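Local coordinates for RagA protein (Porphyromonas gingivalis, PDB 6SLN) that probably imports substrates across the outer membrane as a TonB-dependent receptor, a beta-barrel whose lumen is filled by a plug domain, at residues L675-L687 with E699-L711. Sequence-based numbering, arbitrary orientation.
Sequences LSWEKQSQFNFGL and EVDFYVRTTNDML
An antiparallel beta hairpin in the wall of the TonB-dependent receptor barrel pairs Lys-679 through Leu-687 with Val-700 through Asn-708, and it illustrates how one strand pair can present two chemically different faces. Hydrogen-bonded and non-hydrogen-bonded pairs follow one another without a break, and the short strand axes run at 165° to each other. Strands 627-641 and 732-746 flank the hairpin and continue the wall.

On the inner face, polar side chains meet one another and the plug. Arg-705 stretches out to hold Gln-680 with two nitrogens on the single atom OE1. Its NE lies 2.9 Å from OE1 of Gln-680, well above the carbonyl plane and not on a lone pair. NH2 of Arg-705 reaches the same OE1 at 3.0 Å, from the same face of the amide. The guanidinium and amide planes are turned 39° apart. The remaining nitrogen, NH1, binds the carbonyl of His-147, while OG1 of Thr-707 bonds the carbonyl of Gly-150, so the barrel strand is tied to the plug. Farther along, ND2 of Asn-684 gives a hydrogen in its own amide plane to OD1 of Asp-701, 2.7 Å away, on the anti side but somewhat out of the carboxylate plane.

Aromatic and aliphatic groups take over on the outer face toward the Leu-687 end, consistent with a barrel surface facing lipid. CG1 of Val-704 sits in the plane of the Phe-683 ring, at its edge, 3.5 Å from CD2 of Phe-683.

At the end of the pairing, beside Lys-679 and Asn-708, the lysine chain folds near its tip and NZ of Lys-679 forms a salt bridge with OD2 of Asp-709 at 3.2 Å. With CG anti to the backbone N (chi1 163°), Glu-678 reaches across CG2 of Thr-707. Its OE1 meets OG of Ser-151 and also accepts the backbone N-H of Leu-711, N to OE1 2.8 Å, through the anti lone pair.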
ATOM      1  N   LEU A 675      -6.315 -34.527  -3.444  1.00 38.83           N
ATOM      2  CA  LEU A 675      -7.421 -33.618  -3.706  1.00 40.35           C
ATOM      3  C   LEU A 675      -7.745 -33.577  -5.192  1.00 42.95           C
ATOM      4  O   LEU A 675      -6.863 -33.353  -6.017  1.00 50.80           O
ATOM      5  CB  LEU A 675      -7.070 -32.215  -3.225  1.00 44.70           C
ATOM      6  CG  LEU A 675      -8.286 -31.332  -2.912  1.00 45.92           C
ATOM      7  CD1 LEU A 675      -9.225 -32.013  -1.905  1.00 49.08           C
ATOM      8  CD2 LEU A 675      -7.828 -30.009  -2.378  1.00 31.97           C
ATOM      9  N   SER A 676      -9.017 -33.781  -5.528  1.00 39.07           N
ATOM     10  CA  SER A 676      -9.455 -33.703  -6.915  1.00 36.51           C
ATOM     11  C   SER A 676     -10.881 -33.156  -6.957  1.00 46.06           C
ATOM     12  O   SER A 676     -11.454 -32.753  -5.934  1.00 43.87           O
ATOM     13  CB  SER A 676      -9.324 -35.072  -7.594  1.00 47.85           C
ATOM     14  OG  SER A 676      -9.459 -34.993  -9.011  1.00 52.61           O
ATOM     15  N   TRP A 677     -11.439 -33.112  -8.164  1.00 47.21           N
ATOM     16  CA  TRP A 677     -12.808 -32.660  -8.362  1.00 45.00           C
ATOM     17  C   TRP A 677     -13.784 -33.415  -7.475  1.00 54.15           C
ATOM     18  O   TRP A 677     -13.636 -34.621  -7.243  1.00 54.64           O
ATOM     19  CB  TRP A 677     -13.225 -32.872  -9.806  1.00 41.48           C
ATOM     20  CG  TRP A 677     -12.532 -32.003 -10.730  1.00 43.05           C
ATOM     21  CD1 TRP A 677     -11.265 -32.156 -11.197  1.00 43.14           C
ATOM     22  CD2 TRP A 677     -13.055 -30.823 -11.338  1.00 44.55           C
ATOM     23  NE1 TRP A 677     -10.962 -31.142 -12.066  1.00 48.77           N
ATOM     24  CE2 TRP A 677     -12.042 -30.304 -12.169  1.00 49.67           C
ATOM     25  CE3 TRP A 677     -14.281 -30.160 -11.273  1.00 34.89           C
ATOM     26  CZ2 TRP A 677     -12.212 -29.140 -12.918  1.00 49.29           C
ATOM     27  CZ3 TRP A 677     -14.454 -29.015 -12.023  1.00 50.40           C
ATOM     28  CH2 TRP A 677     -13.426 -28.513 -12.833  1.00 51.77           C
ATOM     29  N   GLU A 678     -14.797 -32.693  -6.993  1.00 55.47           N
ATOM     30  CA  GLU A 678     -16.030 -33.313  -6.528  1.00 47.51           C
ATOM     31  C   GLU A 678     -16.892 -33.614  -7.749  1.00 45.04           C
ATOM     32  O   GLU A 678     -17.057 -32.763  -8.627  1.00 50.47           O
ATOM     33  CB  GLU A 678     -16.745 -32.388  -5.544  1.00 38.89           C
ATOM     34  CG  GLU A 678     -18.206 -32.691  -5.264  1.00 37.63           C
ATOM     35  CD  GLU A 678     -18.828 -31.676  -4.283  1.00 47.69           C
ATOM     36  OE1 GLU A 678     -18.390 -31.689  -3.101  1.00 43.13           O
ATOM     37  OE2 GLU A 678     -19.732 -30.875  -4.690  1.00 35.93           O
ATOM     38  N   LYS A 679     -17.380 -34.839  -7.857  1.00 50.77           N
ATOM     39  CA  LYS A 679     -18.050 -35.271  -9.074  1.00 52.47           C
ATOM     40  C   LYS A 679     -19.525 -35.509  -8.797  1.00 53.76           C
ATOM     41  O   LYS A 679     -19.891 -36.214  -7.850  1.00 52.14           O
ATOM     42  CB  LYS A 679     -17.366 -36.504  -9.669  1.00 50.18           C
ATOM     43  CG  LYS A 679     -16.032 -36.129 -10.338  1.00 52.08           C
ATOM     44  CD  LYS A 679     -15.383 -37.259 -11.126  1.00 55.36           C
ATOM     45  CE  LYS A 679     -14.345 -38.018 -10.290  1.00 54.89           C
ATOM     46  NZ  LYS A 679     -13.315 -37.164  -9.627  1.00 51.59           N
ATOM     47  N   GLN A 680     -20.358 -34.873  -9.603  1.00 48.23           N
ATOM     48  CA  GLN A 680     -21.793 -34.917  -9.458  1.00 41.38           C
ATOM     49  C   GLN A 680     -22.396 -35.550 -10.697  1.00 50.15           C
ATOM     50  O   GLN A 680     -21.865 -35.418 -11.803  1.00 53.33           O
ATOM     51  CB  GLN A 680     -22.371 -33.519  -9.258  1.00 44.23           C
ATOM     52  CG  GLN A 680     -22.301 -33.057  -7.821  1.00 56.00           C
ATOM     53  CD  GLN A 680     -22.988 -31.728  -7.567  1.00 53.97           C
ATOM     54  OE1 GLN A 680     -23.986 -31.382  -8.212  1.00 54.81           O
ATOM     55  NE2 GLN A 680     -22.437 -30.964  -6.632  1.00 50.22           N
ATOM     56  N   SER A 681     -23.504 -36.253 -10.494  1.00 49.82           N
ATOM     57  CA  SER A 681     -24.336 -36.716 -11.585  1.00 55.50           C
ATOM     58  C   SER A 681     -25.749 -36.214 -11.345  1.00 53.29           C
ATOM     59  O   SER A 681     -26.128 -35.921 -10.211  1.00 47.90           O
ATOM     60  CB  SER A 681     -24.318 -38.242 -11.704  1.00 62.67           C
ATOM     61  OG  SER A 681     -24.927 -38.838 -10.577  1.00 66.66           O
ATOM     62  N   GLN A 682     -26.531 -36.107 -12.419  1.00 57.47           N
ATOM     63  CA  GLN A 682     -27.913 -35.657 -12.283  1.00 60.50           C
ATOM     64  C   GLN A 682     -28.767 -36.320 -13.350  1.00 65.52           C
ATOM     65  O   GLN A 682     -28.596 -36.057 -14.546  1.00 72.41           O
ATOM     66  CB  GLN A 682     -28.023 -34.144 -12.384  1.00 62.20           C
ATOM     67  CG  GLN A 682     -29.329 -33.628 -11.828  1.00 64.27           C
ATOM     68  CD  GLN A 682     -29.701 -32.270 -12.371  1.00 67.56           C
ATOM     69  OE1 GLN A 682     -30.795 -32.090 -12.900  1.00 77.38           O
ATOM     70  NE2 GLN A 682     -28.802 -31.304 -12.238  1.00 61.49           N
ATOM     71  N   PHE A 683     -29.696 -37.157 -12.905  1.00 59.55           N
ATOM     72  CA  PHE A 683     -30.749 -37.678 -13.757  1.00 59.74           C
ATOM     73  C   PHE A 683     -31.950 -36.748 -13.647  1.00 62.93           C
ATOM     74  O   PHE A 683     -32.328 -36.344 -12.544  1.00 65.79           O
ATOM     75  CB  PHE A 683     -31.114 -39.101 -13.339  1.00 58.05           C
ATOM     76  CG  PHE A 683     -32.396 -39.595 -13.926  1.00 59.88           C
ATOM     77  CD1 PHE A 683     -32.522 -39.797 -15.288  1.00 62.04           C
ATOM     78  CD2 PHE A 683     -33.484 -39.867 -13.110  1.00 63.47           C
ATOM     79  CE1 PHE A 683     -33.714 -40.265 -15.826  1.00 68.35           C
ATOM     80  CE2 PHE A 683     -34.679 -40.332 -13.641  1.00 63.91           C
ATOM     81  CZ  PHE A 683     -34.793 -40.531 -14.999  1.00 66.52           C
ATOM     82  N   ASN A 684     -32.523 -36.380 -14.788  1.00 59.30           N
ATOM     83  CA  ASN A 684     -33.627 -35.435 -14.801  1.00 57.68           C
ATOM     84  C   ASN A 684     -34.656 -35.897 -15.808  1.00 60.09           C
ATOM     85  O   ASN A 684     -34.308 -36.193 -16.950  1.00 63.30           O
ATOM     86  CB  ASN A 684     -33.158 -34.022 -15.156  1.00 58.73           C
ATOM     87  CG  ASN A 684     -34.229 -32.987 -14.915  1.00 65.45           C
ATOM     88  OD1 ASN A 684     -34.250 -32.331 -13.877  1.00 73.70           O
ATOM     89  ND2 ASN A 684     -35.163 -32.874 -15.852  1.00 63.27           N
ATOM     90  N   PHE A 685     -35.915 -35.947 -15.385  1.00 61.02           N
ATOM     91  CA  PHE A 685     -37.021 -36.401 -16.221  1.00 67.52           C
ATOM     92  C   PHE A 685     -38.121 -35.352 -16.179  1.00 76.18           C
ATOM     93  O   PHE A 685     -38.661 -35.067 -15.105  1.00 74.55           O
ATOM     94  CB  PHE A 685     -37.553 -37.752 -15.740  1.00 61.36           C
ATOM     95  CG  PHE A 685     -38.836 -38.139 -16.378  1.00 72.84           C
ATOM     96  CD1 PHE A 685     -40.052 -37.782 -15.810  1.00 79.22           C
ATOM     97  CD2 PHE A 685     -38.837 -38.848 -17.564  1.00 83.10           C
ATOM     98  CE1 PHE A 685     -41.246 -38.127 -16.413  1.00 85.32           C
ATOM     99  CE2 PHE A 685     -40.022 -39.207 -18.167  1.00 87.20           C
ATOM    100  CZ  PHE A 685     -41.230 -38.845 -17.591  1.00 87.77           C
ATOM    101  N   GLY A 686     -38.478 -34.795 -17.339  1.00 81.08           N
ATOM    102  CA  GLY A 686     -39.333 -33.629 -17.379  1.00 80.81           C
ATOM    103  C   GLY A 686     -40.511 -33.772 -18.322  1.00 77.49           C
ATOM    104  O   GLY A 686     -40.545 -34.632 -19.202  1.00 83.75           O
ATOM    105  N   LEU A 687     -41.482 -32.883 -18.128  1.00 65.19           N
ATOM    106  CA  LEU A 687     -42.683 -32.868 -18.953  1.00 61.22           C
ATOM    107  C   LEU A 687     -43.149 -31.429 -19.101  1.00 67.32           C
ATOM    108  O   LEU A 687     -43.615 -30.835 -18.127  1.00 71.83           O
ATOM    109  CB  LEU A 687     -43.776 -33.724 -18.335  1.00 56.28           C
ATOM    110  CG  LEU A 687     -44.806 -34.222 -19.337  1.00 61.72           C
ATOM    111  CD1 LEU A 687     -44.202 -35.269 -20.248  1.00 58.34           C
ATOM    112  CD2 LEU A 687     -46.053 -34.758 -18.627  1.00 61.11           C
ATOM    113  N   GLU A 699     -44.980 -27.057 -16.567  1.00 74.48           N
ATOM    114  CA  GLU A 699     -43.783 -27.880 -16.695  1.00 70.70           C
ATOM    115  C   GLU A 699     -43.484 -28.524 -15.352  1.00 75.13           C
ATOM    116  O   GLU A 699     -43.346 -27.824 -14.343  1.00 73.38           O
ATOM    117  CB  GLU A 699     -42.594 -27.059 -17.176  1.00 70.19           C
ATOM    118  CG  GLU A 699     -41.329 -27.880 -17.337  1.00 83.66           C
ATOM    119  CD  GLU A 699     -40.665 -27.667 -18.682  1.00 97.48           C
ATOM    120  OE1 GLU A 699     -39.917 -28.571 -19.120  1.00 97.23           O
ATOM    121  OE2 GLU A 699     -40.894 -26.595 -19.295  1.00102.33           O
ATOM    122  N   VAL A 700     -43.417 -29.854 -15.347  1.00 79.84           N
ATOM    123  CA  VAL A 700     -42.949 -30.639 -14.208  1.00 75.23           C
ATOM    124  C   VAL A 700     -41.600 -31.243 -14.577  1.00 67.82           C
ATOM    125  O   VAL A 700     -41.390 -31.667 -15.720  1.00 63.78           O
ATOM    126  CB  VAL A 700     -43.939 -31.749 -13.794  1.00 70.27           C
ATOM    127  CG1 VAL A 700     -43.665 -32.158 -12.369  1.00 66.16           C
ATOM    128  CG2 VAL A 700     -45.370 -31.284 -13.932  1.00 71.42           C
ATOM    129  N   ASP A 701     -40.690 -31.277 -13.608  1.00 63.52           N
ATOM    130  CA  ASP A 701     -39.369 -31.870 -13.795  1.00 63.46           C
ATOM    131  C   ASP A 701     -39.014 -32.643 -12.535  1.00 66.82           C
ATOM    132  O   ASP A 701     -38.850 -32.047 -11.470  1.00 74.52           O
ATOM    133  CB  ASP A 701     -38.320 -30.798 -14.082  1.00 65.67           C
ATOM    134  CG  ASP A 701     -38.134 -30.553 -15.560  1.00 72.77           C
ATOM    135  OD1 ASP A 701     -37.415 -31.353 -16.202  1.00 76.09           O
ATOM    136  OD2 ASP A 701     -38.717 -29.572 -16.083  1.00 72.68           O
ATOM    137  N   PHE A 702     -38.909 -33.958 -12.650  1.00 64.56           N
ATOM    138  CA  PHE A 702     -38.420 -34.800 -11.570  1.00 64.72           C
ATOM    139  C   PHE A 702     -36.938 -35.051 -11.790  1.00 63.21           C
ATOM    140  O   PHE A 702     -36.528 -35.469 -12.877  1.00 72.65           O
ATOM    141  CB  PHE A 702     -39.182 -36.126 -11.510  1.00 73.51           C
ATOM    142  CG  PHE A 702     -38.580 -37.140 -10.563  1.00 89.16           C
ATOM    143  CD1 PHE A 702     -38.849 -37.084  -9.201  1.00 91.52           C
ATOM    144  CD2 PHE A 702     -37.736 -38.151 -11.035  1.00 96.31           C
ATOM    145  CE1 PHE A 702     -38.290 -38.025  -8.321  1.00 91.29           C
ATOM    146  CE2 PHE A 702     -37.176 -39.091 -10.163  1.00 92.87           C
ATOM    147  CZ  PHE A 702     -37.458 -39.027  -8.804  1.00 89.94           C
ATOM    148  N   TYR A 703     -36.142 -34.818 -10.756  1.00 53.20           N
ATOM    149  CA  TYR A 703     -34.710 -35.030 -10.855  1.00 55.65           C
ATOM    150  C   TYR A 703     -34.208 -35.827  -9.664  1.00 58.79           C
ATOM    151  O   TYR A 703     -34.846 -35.887  -8.609  1.00 60.36           O
ATOM    152  CB  TYR A 703     -33.955 -33.708 -10.902  1.00 57.34           C
ATOM    153  CG  TYR A 703     -34.106 -32.918  -9.632  1.00 53.97           C
ATOM    154  CD1 TYR A 703     -33.213 -33.075  -8.582  1.00 49.13           C
ATOM    155  CD2 TYR A 703     -35.153 -32.026  -9.474  1.00 55.06           C
ATOM    156  CE1 TYR A 703     -33.354 -32.362  -7.418  1.00 50.77           C
ATOM    157  CE2 TYR A 703     -35.299 -31.302  -8.314  1.00 53.47           C
ATOM    158  CZ  TYR A 703     -34.399 -31.469  -7.291  1.00 56.09           C
ATOM    159  OH  TYR A 703     -34.549 -30.744  -6.133  1.00 60.50           O
ATOM    160  N   VAL A 704     -33.029 -36.417  -9.844  1.00 56.50           N
ATOM    161  CA  VAL A 704     -32.267 -37.008  -8.750  1.00 59.55           C
ATOM    162  C   VAL A 704     -30.800 -36.712  -9.009  1.00 62.56           C
ATOM    163  O   VAL A 704     -30.269 -37.032 -10.081  1.00 65.61           O
ATOM    164  CB  VAL A 704     -32.490 -38.522  -8.583  1.00 54.76           C
ATOM    165  CG1 VAL A 704     -32.242 -39.255  -9.881  1.00 59.05           C
ATOM    166  CG2 VAL A 704     -31.575 -39.050  -7.490  1.00 48.17           C
ATOM    167  N   ARG A 705     -30.155 -36.093  -8.033  1.00 62.01           N
ATOM    168  CA  ARG A 705     -28.829 -35.517  -8.174  1.00 53.57           C
ATOM    169  C   ARG A 705     -27.937 -36.129  -7.105  1.00 49.96           C
ATOM    170  O   ARG A 705     -28.307 -36.177  -5.928  1.00 51.79           O
ATOM    171  CB  ARG A 705     -28.914 -33.977  -8.069  1.00 45.29           C
ATOM    172  CG  ARG A 705     -27.761 -33.296  -7.394  1.00 51.63           C
ATOM    173  CD  ARG A 705     -27.978 -31.794  -7.343  1.00 55.99           C
ATOM    174  NE  ARG A 705     -26.707 -31.108  -7.125  1.00 54.24           N
ATOM    175  CZ  ARG A 705     -26.604 -29.882  -6.639  1.00 59.27           C
ATOM    176  NH1 ARG A 705     -27.701 -29.208  -6.333  1.00 58.58           N
ATOM    177  NH2 ARG A 705     -25.408 -29.331  -6.467  1.00 69.42           N
ATOM    178  N   THR A 706     -26.785 -36.624  -7.519  1.00 53.93           N
ATOM    179  CA  THR A 706     -25.903 -37.360  -6.631  1.00 57.44           C
ATOM    180  C   THR A 706     -24.525 -36.731  -6.645  1.00 54.51           C
ATOM    181  O   THR A 706     -23.991 -36.418  -7.713  1.00 55.54           O
ATOM    182  CB  THR A 706     -25.795 -38.813  -7.060  1.00 58.47           C
ATOM    183  OG1 THR A 706     -27.055 -39.240  -7.599  1.00 55.41           O
ATOM    184  CG2 THR A 706     -25.419 -39.676  -5.872  1.00 59.77           C
ATOM    185  N   THR A 707     -23.949 -36.557  -5.461  1.00 51.50           N
ATOM    186  CA  THR A 707     -22.597 -36.035  -5.330  1.00 53.57           C
ATOM    187  C   THR A 707     -21.674 -37.099  -4.751  1.00 54.32           C
ATOM    188  O   THR A 707     -21.979 -37.696  -3.715  1.00 54.02           O
ATOM    189  CB  THR A 707     -22.568 -34.771  -4.469  1.00 54.52           C
ATOM    190  OG1 THR A 707     -23.575 -33.847  -4.918  1.00 39.02           O
ATOM    191  CG2 THR A 707     -21.196 -34.130  -4.550  1.00 57.57           C
ATOM    192  N   ASN A 708     -20.550 -37.331  -5.433  1.00 52.59           N
ATOM    193  CA  ASN A 708     -19.535 -38.304  -5.047  1.00 53.63           C
ATOM    194  C   ASN A 708     -18.162 -37.657  -5.133  1.00 51.41           C
ATOM    195  O   ASN A 708     -17.994 -36.612  -5.765  1.00 46.45           O
ATOM    196  CB  ASN A 708     -19.577 -39.556  -5.937  1.00 57.85           C
ATOM    197  CG  ASN A 708     -20.369 -40.680  -5.317  1.00 65.45           C
ATOM    198  OD1 ASN A 708     -21.586 -40.747  -5.462  1.00 71.18           O
ATOM    199  ND2 ASN A 708     -19.681 -41.552  -4.584  1.00 69.26           N
ATOM    200  N   ASP A 709     -17.167 -38.317  -4.529  1.00 52.02           N
ATOM    201  CA  ASP A 709     -15.857 -37.706  -4.282  1.00 52.01           C
ATOM    202  C   ASP A 709     -16.036 -36.361  -3.575  1.00 57.81           C
ATOM    203  O   ASP A 709     -15.354 -35.372  -3.866  1.00 55.84           O
ATOM    204  CB  ASP A 709     -15.053 -37.553  -5.576  1.00 51.70           C
ATOM    205  CG  ASP A 709     -14.583 -38.883  -6.132  1.00 60.32           C
ATOM    206  OD1 ASP A 709     -15.129 -39.903  -5.699  1.00 64.42           O
ATOM    207  OD2 ASP A 709     -13.673 -38.917  -6.992  1.00 66.09           O
ATOM    208  N   MET A 710     -16.970 -36.342  -2.622  1.00 55.97           N
ATOM    209  CA  MET A 710     -17.492 -35.101  -2.068  1.00 55.58           C
ATOM    210  C   MET A 710     -16.388 -34.254  -1.441  1.00 45.63           C
ATOM    211  O   MET A 710     -15.621 -34.728  -0.595  1.00 50.10           O
ATOM    212  CB  MET A 710     -18.577 -35.429  -1.042  1.00 54.47           C
ATOM    213  CG  MET A 710     -19.001 -34.265  -0.166  1.00 52.39           C
ATOM    214  SD  MET A 710     -20.716 -34.408   0.356  1.00 58.45           S
ATOM    215  CE  MET A 710     -21.464 -33.923  -1.181  1.00 55.52           C
ATOM    216  N   LEU A 711     -16.307 -32.992  -1.860  1.00 35.45           N
ATOM    217  CA  LEU A 711     -15.310 -32.080  -1.302  1.00 38.86           C
ATOM    218  C   LEU A 711     -15.802 -31.628   0.056  1.00 45.92           C
ATOM    219  O   LEU A 711     -16.624 -30.719   0.162  1.00 54.13           O
ATOM    220  CB  LEU A 711     -15.062 -30.899  -2.234  1.00 35.85           C
ATOM    221  CG  LEU A 711     -14.023 -31.298  -3.273  1.00 38.41           C
ATOM    222  CD1 LEU A 711     -13.997 -30.369  -4.480  1.00 51.34           C
ATOM    223  CD2 LEU A 711     -12.662 -31.379  -2.577  1.00 34.53           C
TER